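Collectin placenta 1 (Mus musculus, PDB 2OX9) binds cell-surface glycans such as Lewis(x) through a calcium-dependent C-type lectin carbohydrate-recognition domain, probably as part of a scavenger receptor. Local coordinates at residues Y17-E22 / K53-G58; R46-W51 / I127-R132; I64-S69 / S73-L78. One frame throughout, in Å; residues are numbered along the deposited sequence.

Contact 1: residues Y17-E22 / K53-G58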
loop_
_atom_site.group_PDB
_atom_site.type_symbol
_atom_site.label_atom_id
_atom_site.label_comp_id
_atom_site.label_asym_id
_atom_site.label_seq_id
_atom_site.Cartn_x
_atom_site.Cartn_y
_atom_site.Cartn_z
ATOM N N TYR A 17 4.837 1.824 -11.856
ATOM C CA TYR A 17 4.019 1.109 -10.894
ATOM C C TYR A 17 3.466 -0.174 -11.466
ATOM O O TYR A 17 3.175 -0.263 -12.663
ATOM C CB TYR A 17 2.843 1.977 -10.445
ATOM C CG TYR A 17 3.237 3.332 -9.904
ATOM C CD1 TYR A 17 3.689 4.337 -10.753
ATOM C CD2 TYR A 17 3.155 3.607 -8.540
ATOM C CE1 TYR A 17 4.049 5.587 -10.261
ATOM C CE2 TYR A 17 3.510 4.855 -8.035
ATOM C CZ TYR A 17 3.956 5.840 -8.904
ATOM O OH TYR A 17 4.296 7.079 -8.414
ATOM N N TYR A 18 3.319 -1.158 -10.588
ATOM C CA TYR A 18 2.777 -2.451 -10.955
ATOM C C TYR A 18 1.539 -2.710 -10.100
ATOM O O TYR A 18 1.629 -2.819 -8.873
ATOM C CB TYR A 18 3.817 -3.552 -10.716
ATOM C CG TYR A 18 3.285 -4.945 -10.983
ATOM C CD1 TYR A 18 2.895 -5.325 -12.267
ATOM C CD2 TYR A 18 3.143 -5.873 -9.948
ATOM C CE1 TYR A 18 2.375 -6.593 -12.515
ATOM C CE2 TYR A 18 2.624 -7.148 -10.188
ATOM C CZ TYR A 18 2.242 -7.499 -11.473
ATOM O OH TYR A 18 1.728 -8.757 -11.728
ATOM N N PHE A 19 0.383 -2.789 -10.748
ATOM C CA PHE A 19 -0.865 -3.055 -10.048
ATOM C C PHE A 19 -1.104 -4.556 -10.193
ATOM O O PHE A 19 -1.563 -5.038 -11.227
ATOM C CB PHE A 19 -1.986 -2.222 -10.667
ATOM C CG PHE A 19 -1.753 -0.747 -10.559
ATOM C CD1 PHE A 19 -1.033 -0.067 -11.539
ATOM C CD2 PHE A 19 -2.222 -0.042 -9.461
ATOM C CE1 PHE A 19 -0.780 1.295 -11.427
ATOM C CE2 PHE A 19 -1.979 1.323 -9.333
ATOM C CZ PHE A 19 -1.251 1.995 -10.323
ATOM N N SER A 20 -0.750 -5.283 -9.139
ATOM C CA SER A 20 -0.814 -6.736 -9.112
ATOM C C SER A 20 -2.113 -7.450 -9.440
ATOM O O SER A 20 -3.211 -6.950 -9.213
ATOM C CB SER A 20 -0.347 -7.244 -7.749
ATOM O OG SER A 20 -1.437 -7.313 -6.848
ATOM N N LEU A 21 -1.945 -8.644 -9.996
ATOM C CA LEU A 21 -3.050 -9.528 -10.297
ATOM C C LEU A 21 -2.877 -10.592 -9.223
ATOM O O LEU A 21 -3.774 -11.393 -8.961
ATOM C CB LEU A 21 -2.901 -10.143 -11.685
ATOM C CG LEU A 21 -3.096 -9.163 -12.842
ATOM C CD1 LEU A 21 -3.074 -9.933 -14.158
ATOM C CD2 LEU A 21 -4.419 -8.430 -12.679
ATOM N N GLU A 22 -1.701 -10.572 -8.596
ATOM C CA GLU A 22 -1.378 -11.511 -7.532
ATOM C C GLU A 22 -2.038 -11.034 -6.242
ATOM O O GLU A 22 -2.152 -9.831 -6.010
ATOM C CB GLU A 22 0.142 -11.597 -7.317
ATOM C CG GLU A 22 0.944 -12.234 -8.460
ATOM C CD GLU A 22 1.313 -11.250 -9.562
ATOM O OE1 GLU A 22 0.820 -10.101 -9.539
ATOM O OE2 GLU A 22 2.101 -11.631 -10.458
ATOM N N LYS A 53 -5.675 5.826 -7.658
ATOM C CA LYS A 53 -7.092 5.536 -7.479
ATOM C C LYS A 53 -7.756 5.033 -8.763
ATOM O O LYS A 53 -8.525 4.072 -8.744
ATOM C CB LYS A 53 -7.824 6.793 -6.990
ATOM C CG LYS A 53 -9.327 6.618 -6.858
ATOM C CD LYS A 53 -10.032 7.953 -6.781
ATOM C CE LYS A 53 -11.535 7.782 -6.884
ATOM N NZ LYS A 53 -12.236 9.079 -6.743
ATOM N N LYS A 54 -7.455 5.668 -9.883
ATOM C CA LYS A 54 -8.080 5.261 -11.136
ATOM C C LYS A 54 -7.599 3.922 -11.690
ATOM O O LYS A 54 -8.250 3.335 -12.560
ATOM C CB LYS A 54 -7.931 6.379 -12.164
ATOM C CG LYS A 54 -8.858 7.559 -11.867
ATOM C CD LYS A 54 -8.314 8.846 -12.431
ATOM C CE LYS A 54 -9.165 10.036 -12.027
ATOM N NZ LYS A 54 -8.447 11.322 -12.297
ATOM N N HIS A 55 -6.470 3.438 -11.185
ATOM C CA HIS A 55 -5.935 2.151 -11.614
ATOM C C HIS A 55 -6.304 1.018 -10.658
ATOM O O HIS A 55 -5.910 -0.132 -10.871
ATOM C CB HIS A 55 -4.413 2.197 -11.713
ATOM C CG HIS A 55 -3.911 2.852 -12.955
ATOM N ND1 HIS A 55 -3.641 4.200 -13.028
ATOM C CD2 HIS A 55 -3.662 2.349 -14.187
ATOM C CE1 HIS A 55 -3.247 4.500 -14.252
ATOM N NE2 HIS A 55 -3.251 3.395 -14.974
ATOM N N THR A 56 -7.044 1.337 -9.603
ATOM C CA THR A 56 -7.405 0.318 -8.639
ATOM C C THR A 56 -8.891 0.209 -8.315
ATOM O O THR A 56 -9.248 -0.383 -7.305
ATOM C CB THR A 56 -6.611 0.490 -7.300
ATOM O OG1 THR A 56 -6.756 1.825 -6.802
ATOM C CG2 THR A 56 -5.142 0.200 -7.510
ATOM N N VAL A 57 -9.760 0.763 -9.154
ATOM C CA VAL A 57 -11.181 0.628 -8.870
ATOM C C VAL A 57 -11.516 -0.859 -9.002
ATOM O O VAL A 57 -10.996 -1.552 -9.872
ATOM C CB VAL A 57 -12.057 1.512 -9.819
ATOM C CG1 VAL A 57 -11.270 1.910 -11.045
ATOM C CG2 VAL A 57 -13.327 0.777 -10.210
ATOM N N GLY A 58 -12.352 -1.353 -8.104
ATOM C CA GLY A 58 -12.712 -2.756 -8.121
ATOM C C GLY A 58 -12.878 -3.259 -6.698
ATOM O O GLY A 58 -12.552 -2.549 -5.743
#
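F19 meets H55 and T56 where strand 15-19 of the C-type lectin fold faces the turn that follows helix 46-54. Everything that passes between the two segments is apolar or aromatic; no hydrogen bond crosses.

A CH-pi contact lies at the centre of the interface. H55 CB stands over one face of the F19 ring, 3.5 Å from its centroid and 16° off the normal, so it is the methylene that lies over the phenyl face, somewhat toward its rim, while the imidazole is slid off to the side. The two rings themselves are nearly parallel, 14° between planes, but with centroids at 4.9 Å they barely overlap. F19 reaches this place because its CG stands anti to its own carbonyl carbon (chi1 -62°), which carries the ring off the strand toward the turn. T56 adds an apolar contact, its methyl CG2 coming in obliquely at the CD2 and CE2 side of the phenyl.

Polar groups anchor the two partners from elsewhere. H55 ND1 bonds to the carbonyl of W51 and T56 OG1 to that of I52, both on the last turn of the helix, bonds that would limit rotation of both side chains and are consistent with the T56 methyl facing F19. I127 of the neighbouring strand touches both F19 and T56, and K10 touches F19 and H55.

Farther along the same segment, E22 folds back: its OE1 takes a bond from Y18 OH through the syn lone pair, at 2.7 Å, and another from L21 N from above the carboxylate plane.

Contact 2: residues R46-W51 / I127-R132. With CA (calcium ion), chain L.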
loop_
_atom_site.group_PDB
_atom_site.type_symbol
_atom_site.label_atom_id
_atom_site.label_comp_id
_atom_site.label_asym_id
_atom_site.label_seq_id
_atom_site.Cartn_x
_atom_site.Cartn_y
_atom_site.Cartn_z
ATOM N N ARG A 46 -1.411 14.043 -3.185
ATOM C CA ARG A 46 -2.770 13.828 -3.663
ATOM C C ARG A 46 -2.780 13.480 -5.155
ATOM O O ARG A 46 -3.644 12.734 -5.608
ATOM C CB ARG A 46 -3.651 15.058 -3.406
ATOM C CG ARG A 46 -3.139 16.349 -4.015
ATOM C CD ARG A 46 -4.148 17.478 -3.819
ATOM N NE ARG A 46 -3.665 18.748 -4.359
ATOM C CZ ARG A 46 -4.412 19.845 -4.464
ATOM N NH1 ARG A 46 -5.680 19.826 -4.067
ATOM N NH2 ARG A 46 -3.894 20.960 -4.968
ATOM N N GLU A 47 -1.812 13.997 -5.911
ATOM C CA GLU A 47 -1.765 13.710 -7.344
ATOM C C GLU A 47 -1.410 12.253 -7.586
ATOM O O GLU A 47 -1.985 11.612 -8.464
ATOM C CB GLU A 47 -0.742 14.591 -8.063
ATOM C CG GLU A 47 -1.046 16.066 -8.010
ATOM C CD GLU A 47 -0.112 16.801 -7.080
ATOM O OE1 GLU A 47 -0.003 16.391 -5.899
ATOM O OE2 GLU A 47 0.513 17.785 -7.535
ATOM N N GLU A 48 -0.465 11.732 -6.810
ATOM C CA GLU A 48 -0.069 10.336 -6.964
ATOM C C GLU A 48 -1.229 9.452 -6.490
ATOM O O GLU A 48 -1.497 8.397 -7.058
ATOM C CB GLU A 48 1.197 10.032 -6.145
ATOM C CG GLU A 48 1.739 8.619 -6.364
ATOM C CD GLU A 48 3.009 8.325 -5.576
ATOM O OE1 GLU A 48 3.716 7.363 -5.940
ATOM O OE2 GLU A 48 3.295 9.036 -4.588
ATOM N N GLN A 49 -1.917 9.907 -5.448
ATOM C CA GLN A 49 -3.056 9.178 -4.890
ATOM C C GLN A 49 -4.192 9.064 -5.900
ATOM O O GLN A 49 -4.795 8.004 -6.051
ATOM C CB GLN A 49 -3.580 9.893 -3.633
ATOM C CG GLN A 49 -4.907 9.363 -3.114
ATOM C CD GLN A 49 -4.835 7.914 -2.686
ATOM O OE1 GLN A 49 -3.921 7.506 -1.966
ATOM N NE2 GLN A 49 -5.812 7.127 -3.115
ATOM N N GLN A 50 -4.491 10.175 -6.564
ATOM C CA GLN A 50 -5.554 10.219 -7.555
ATOM C C GLN A 50 -5.251 9.313 -8.742
ATOM O O GLN A 50 -6.134 8.600 -9.229
ATOM C CB GLN A 50 -5.750 11.647 -8.057
ATOM C CG GLN A 50 -7.061 12.300 -7.626
ATOM C CD GLN A 50 -8.290 11.491 -8.023
ATOM O OE1 GLN A 50 -8.468 11.132 -9.191
ATOM N NE2 GLN A 50 -9.147 11.199 -7.048
ATOM N N TRP A 51 -4.011 9.362 -9.215
ATOM C CA TRP A 51 -3.587 8.544 -10.350
ATOM C C TRP A 51 -3.685 7.069 -9.958
ATOM O O TRP A 51 -4.094 6.228 -10.759
ATOM C CB TRP A 51 -2.144 8.882 -10.726
ATOM C CG TRP A 51 -1.652 8.177 -11.948
ATOM C CD1 TRP A 51 -1.894 8.516 -13.246
ATOM C CD2 TRP A 51 -0.861 6.989 -11.983
ATOM N NE1 TRP A 51 -1.300 7.611 -14.095
ATOM C CE2 TRP A 51 -0.662 6.658 -13.344
ATOM C CE3 TRP A 51 -0.303 6.166 -10.997
ATOM C CZ2 TRP A 51 0.068 5.539 -13.742
ATOM C CZ3 TRP A 51 0.427 5.047 -11.397
ATOM C CH2 TRP A 51 0.604 4.746 -12.754
ATOM N N ILE A 127 0.519 -2.977 -4.813
ATOM C CA ILE A 127 1.101 -2.069 -5.793
ATOM C C ILE A 127 2.590 -1.882 -5.532
ATOM O O ILE A 127 2.981 -1.528 -4.425
ATOM C CB ILE A 127 0.446 -0.669 -5.717
ATOM C CG1 ILE A 127 -1.077 -0.785 -5.834
ATOM C CG2 ILE A 127 0.999 0.218 -6.837
ATOM C CD1 ILE A 127 -1.789 0.505 -5.528
ATOM N N CYS A 128 3.411 -2.116 -6.552
ATOM C CA CYS A 128 4.851 -1.925 -6.433
ATOM C C CYS A 128 5.231 -0.617 -7.107
ATOM O O CYS A 128 4.580 -0.182 -8.064
ATOM C CB CYS A 128 5.642 -3.041 -7.113
ATOM S SG CYS A 128 5.395 -4.742 -6.525
ATOM N N GLU A 129 6.301 -0.001 -6.617
ATOM C CA GLU A 129 6.764 1.253 -7.175
ATOM C C GLU A 129 8.286 1.254 -7.320
ATOM O O GLU A 129 9.012 0.729 -6.472
ATOM C CB GLU A 129 6.326 2.421 -6.281
ATOM C CG GLU A 129 6.927 3.758 -6.682
ATOM C CD GLU A 129 6.497 4.914 -5.787
ATOM O OE1 GLU A 129 6.092 4.685 -4.624
ATOM O OE2 GLU A 129 6.581 6.063 -6.247
ATOM N N LYS A 130 8.766 1.839 -8.406
ATOM C CA LYS A 130 10.203 1.929 -8.622
ATOM C C LYS A 130 10.539 3.017 -9.624
ATOM O O LYS A 130 9.658 3.593 -10.250
ATOM C CB LYS A 130 10.781 0.588 -9.083
ATOM C CG LYS A 130 10.390 0.129 -10.485
ATOM C CD LYS A 130 11.099 -1.190 -10.785
ATOM C CE LYS A 130 10.835 -1.699 -12.193
ATOM N NZ LYS A 130 11.572 -2.980 -12.457
ATOM N N GLU A 131 11.831 3.284 -9.769
ATOM C CA GLU A 131 12.305 4.316 -10.672
ATOM C C GLU A 131 12.385 3.847 -12.111
ATOM O O GLU A 131 12.756 2.717 -12.385
ATOM C CB GLU A 131 13.683 4.798 -10.216
ATOM C CG GLU A 131 13.660 5.476 -8.864
ATOM C CD GLU A 131 15.035 5.883 -8.398
ATOM O OE1 GLU A 131 15.766 6.516 -9.190
ATOM O OE2 GLU A 131 15.379 5.578 -7.239
ATOM N N ARG A 132 12.028 4.725 -13.033
ATOM C CA ARG A 132 12.108 4.386 -14.439
ATOM C C ARG A 132 13.582 4.474 -14.794
ATOM O O ARG A 132 14.256 5.419 -14.390
ATOM C CB ARG A 132 11.313 5.387 -15.273
ATOM C CG ARG A 132 11.577 5.305 -16.769
ATOM C CD ARG A 132 10.609 6.191 -17.527
ATOM N NE ARG A 132 10.658 7.569 -17.050
ATOM C CZ ARG A 132 9.734 8.486 -17.321
ATOM N NH1 ARG A 132 8.682 8.172 -18.070
ATOM N NH2 ARG A 132 9.863 9.719 -16.843
HETATM CA CA CA L . 5.662 7.370 -4.363
HETATM O O HOH W 1 6.808 8.951 -5.458
HETATM O O HOH W 2 7.713 7.102 -3.202
#
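E48 and E129 reach toward each other from opposite directions and share one calcium ion, in a site of the C-type lectin domain separate from the one in the glycan pocket; the metal joins helix 46-54 to strand 125-131. Both side chains are extended; in each, CG lies anti to the backbone N (chi1 -175° in E48, 172° in E129), and this sends the carboxylates out into the gap between the backbones, 11.4 Å from E48 CA to E129 CA.

E48 binds through OE1 at 2.5 Å, whereas E129 is bidentate, its OE2 at 2.5 Å from the calcium and its OE1 at 2.7 Å. The carboxylate planes are turned 71° against each other. E48 OE1 and E129 OE2 approach to 3.2 Å without a hydrogen bond, a closeness that their shared bonding to the cation probably makes tolerable. Two waters, with F42 O and N44 OD1, complete the site.

A second shell positions the ligands: Y17 OH bonds to E48 OE1, and K15 NZ to E129 OE2, where the lysine's charge probably offsets some of the carboxylates'. The helix walls one flank and the strand the other, with strand 15-19 paired alongside 125-131 and F12 of strand 10-12 touching E48.

Contact 3: residues I64-S69 / S73-L78. With CA (calcium ion), chain I.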
loop_
_atom_site.group_PDB
_atom_site.type_symbol
_atom_site.label_atom_id
_atom_site.label_comp_id
_atom_site.label_asym_id
_atom_site.label_seq_id
_atom_site.Cartn_x
_atom_site.Cartn_y
_atom_site.Cartn_z
ATOM N N ILE A 64 -0.314 -1.117 0.408
ATOM C CA ILE A 64 0.610 -0.021 0.107
ATOM C C ILE A 64 1.721 -0.169 1.163
ATOM O O ILE A 64 1.522 -0.841 2.168
ATOM C CB ILE A 64 -0.047 1.392 0.179
ATOM C CG1 ILE A 64 -0.582 1.677 1.579
ATOM C CG2 ILE A 64 -1.163 1.501 -0.877
ATOM C CD1 ILE A 64 -1.060 3.115 1.750
ATOM N N GLY A 65 2.882 0.438 0.936
ATOM C CA GLY A 65 3.998 0.270 1.866
ATOM C C GLY A 65 3.960 1.047 3.170
ATOM O O GLY A 65 4.932 1.732 3.508
ATOM N N LEU A 66 2.863 0.904 3.913
ATOM C CA LEU A 66 2.663 1.619 5.171
ATOM C C LEU A 66 2.237 0.691 6.306
ATOM O O LEU A 66 1.291 -0.083 6.149
ATOM C CB LEU A 66 1.569 2.669 4.977
ATOM C CG LEU A 66 1.388 3.674 6.102
ATOM C CD1 LEU A 66 2.574 4.624 6.055
ATOM C CD2 LEU A 66 0.087 4.454 5.942
ATOM N N THR A 67 2.908 0.783 7.455
ATOM C CA THR A 67 2.560 -0.060 8.603
ATOM C C THR A 67 2.833 0.658 9.921
ATOM O O THR A 67 3.518 1.692 9.956
ATOM C CB THR A 67 3.384 -1.375 8.652
ATOM O OG1 THR A 67 4.727 -1.079 9.045
ATOM C CG2 THR A 67 3.407 -2.066 7.304
ATOM N N ASP A 68 2.298 0.101 11.005
ATOM C CA ASP A 68 2.517 0.658 12.337
ATOM C C ASP A 68 2.833 -0.509 13.276
ATOM O O ASP A 68 2.422 -0.529 14.441
ATOM C CB ASP A 68 1.284 1.460 12.808
ATOM C CG ASP A 68 0.109 0.582 13.198
ATOM O OD1 ASP A 68 0.005 -0.546 12.691
ATOM O OD2 ASP A 68 -0.733 1.030 14.004
ATOM N N SER A 69 3.567 -1.484 12.741
ATOM C CA SER A 69 3.972 -2.672 13.489
ATOM C C SER A 69 5.058 -2.347 14.503
ATOM O O SER A 69 5.092 -2.927 15.585
ATOM C CB SER A 69 4.505 -3.752 12.543
ATOM O OG SER A 69 3.498 -4.209 11.660
ATOM N N SER A 73 0.025 2.840 16.107
ATOM C CA SER A 73 -0.400 4.208 15.804
ATOM C C SER A 73 0.659 5.111 15.195
ATOM O O SER A 73 0.370 6.247 14.822
ATOM C CB SER A 73 -0.992 4.879 17.043
ATOM O OG SER A 73 -2.265 4.330 17.338
ATOM N N GLU A 74 1.884 4.608 15.097
ATOM C CA GLU A 74 2.981 5.370 14.509
ATOM C C GLU A 74 3.192 4.799 13.112
ATOM O O GLU A 74 3.985 3.880 12.921
ATOM C CB GLU A 74 4.244 5.199 15.358
ATOM C CG GLU A 74 5.459 5.988 14.891
ATOM C CD GLU A 74 6.614 5.887 15.877
ATOM O OE1 GLU A 74 7.724 6.366 15.559
ATOM O OE2 GLU A 74 6.410 5.330 16.977
ATOM N N TRP A 75 2.461 5.344 12.143
ATOM C CA TRP A 75 2.527 4.875 10.765
ATOM C C TRP A 75 3.701 5.425 9.968
ATOM O O TRP A 75 3.932 6.625 9.945
ATOM C CB TRP A 75 1.204 5.197 10.047
ATOM C CG TRP A 75 0.051 4.404 10.574
ATOM C CD1 TRP A 75 -0.756 4.725 11.632
ATOM C CD2 TRP A 75 -0.406 3.132 10.094
ATOM N NE1 TRP A 75 -1.684 3.731 11.837
ATOM C CE2 TRP A 75 -1.493 2.743 10.908
ATOM C CE3 TRP A 75 -0.001 2.282 9.054
ATOM C CZ2 TRP A 75 -2.181 1.541 10.715
ATOM C CZ3 TRP A 75 -0.683 1.090 8.863
ATOM C CH2 TRP A 75 -1.765 0.730 9.692
ATOM N N LYS A 76 4.440 4.534 9.312
ATOM C CA LYS A 76 5.596 4.930 8.519
ATOM C C LYS A 76 5.666 4.078 7.269
ATOM O O LYS A 76 5.157 2.964 7.243
ATOM C CB LYS A 76 6.903 4.702 9.293
ATOM C CG LYS A 76 6.971 5.307 10.681
ATOM C CD LYS A 76 8.246 4.842 11.373
ATOM C CE LYS A 76 8.391 5.451 12.755
ATOM N NZ LYS A 76 9.674 5.028 13.395
ATOM N N TRP A 77 6.317 4.604 6.241
ATOM C CA TRP A 77 6.491 3.866 4.998
ATOM C C TRP A 77 7.632 2.880 5.237
ATOM O O TRP A 77 8.427 3.045 6.168
ATOM C CB TRP A 77 6.822 4.827 3.856
ATOM C CG TRP A 77 5.701 5.794 3.566
ATOM C CD1 TRP A 77 5.648 7.122 3.902
ATOM C CD2 TRP A 77 4.454 5.493 2.930
ATOM N NE1 TRP A 77 4.445 7.662 3.516
ATOM C CE2 TRP A 77 3.692 6.685 2.918
ATOM C CE3 TRP A 77 3.903 4.330 2.370
ATOM C CZ2 TRP A 77 2.408 6.746 2.367
ATOM C CZ3 TRP A 77 2.623 4.390 1.822
ATOM C CH2 TRP A 77 1.892 5.594 1.826
ATOM N N LEU A 78 7.710 1.848 4.414
ATOM C CA LEU A 78 8.733 0.833 4.576
ATOM C C LEU A 78 10.157 1.362 4.682
ATOM O O LEU A 78 11.012 0.735 5.320
ATOM C CB LEU A 78 8.640 -0.165 3.431
ATOM C CG LEU A 78 7.343 -0.966 3.453
ATOM C CD1 LEU A 78 7.382 -2.004 2.350
ATOM C CD2 LEU A 78 7.178 -1.636 4.804
HETATM CA CA CA I . -2.182 -0.883 14.204
HETATM O O HOH W 3 -3.367 2.817 14.420
HETATM O O HOH W 4 -4.427 0.375 13.618
#
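T67 and K76 form the hydrogen-bonded pair of a short antiparallel beta hairpin, strands 66-67 and 76-77, in the C-type lectin domain. T67 N gives to K76 O and K76 N to T67 O, both nearly straight. L66 and W77 are the adjacent non-hydrogen-bonded pair, and a further, more bent bond (135°) runs from L78 N to G65 O, at the corner where G65 centres an inverse gamma turn.

On the face with L66 and W77, the L66 methyl CD1 sits over the centre of the W77 six-membered ring, 3.8 Å from its centroid. The carbonyl G65 O instead meets that indole at its edge, 3.0 Å from CE3. L66 CG packs against W75 CE3, so the leucine is held between the two tryptophans, while I64 CD1 comes obliquely to W77 CH2.

At the other end D68 lies flat on W75: CB is over the five-membered ring and the carboxylate is only 11° from the indole plane. Its CG stands between the backbone N and the carbonyl carbon (chi1 74°), folding the group back over the tryptophan. Both oxygens bind a calcium ion, OD2 at 2.4 Å and OD1 at 2.7 Å; E72, N95, E104 and D105 also bind it. The hairpin's loop closes on the acid, S73 N meeting D68 OD2 at 2.9 Å on its anti side and tilted out of the carboxylate plane.

Further out, W88 meets W75 edge-to-face, and V83 and A107 pack on both L66 and W75. One water bridges the pair, giving to D68 OD2 and accepting from W75 NE1.

Contacts 1 and 2 adjoin, their centres about 11 Å apart. Strands 15-19 and 125-131 run side by side in one sheet, helix 46-54 serves both, and Y17 CD1 of the first contact packs on W51 CZ3 of the second at 3.4 Å. Contact 3 lies apart from them, its centre about 17 Å from that of contact 2 and about 20 Å from that of contact 1, on the opposite side of the chain's centre from contact 1; along the chain it is nested inside the loop closed by contact 2. E104, a ligand of its calcium, also binds the calcium of the glycan pocket, and the side chain of W75 is about 9 Å from the bound galactose.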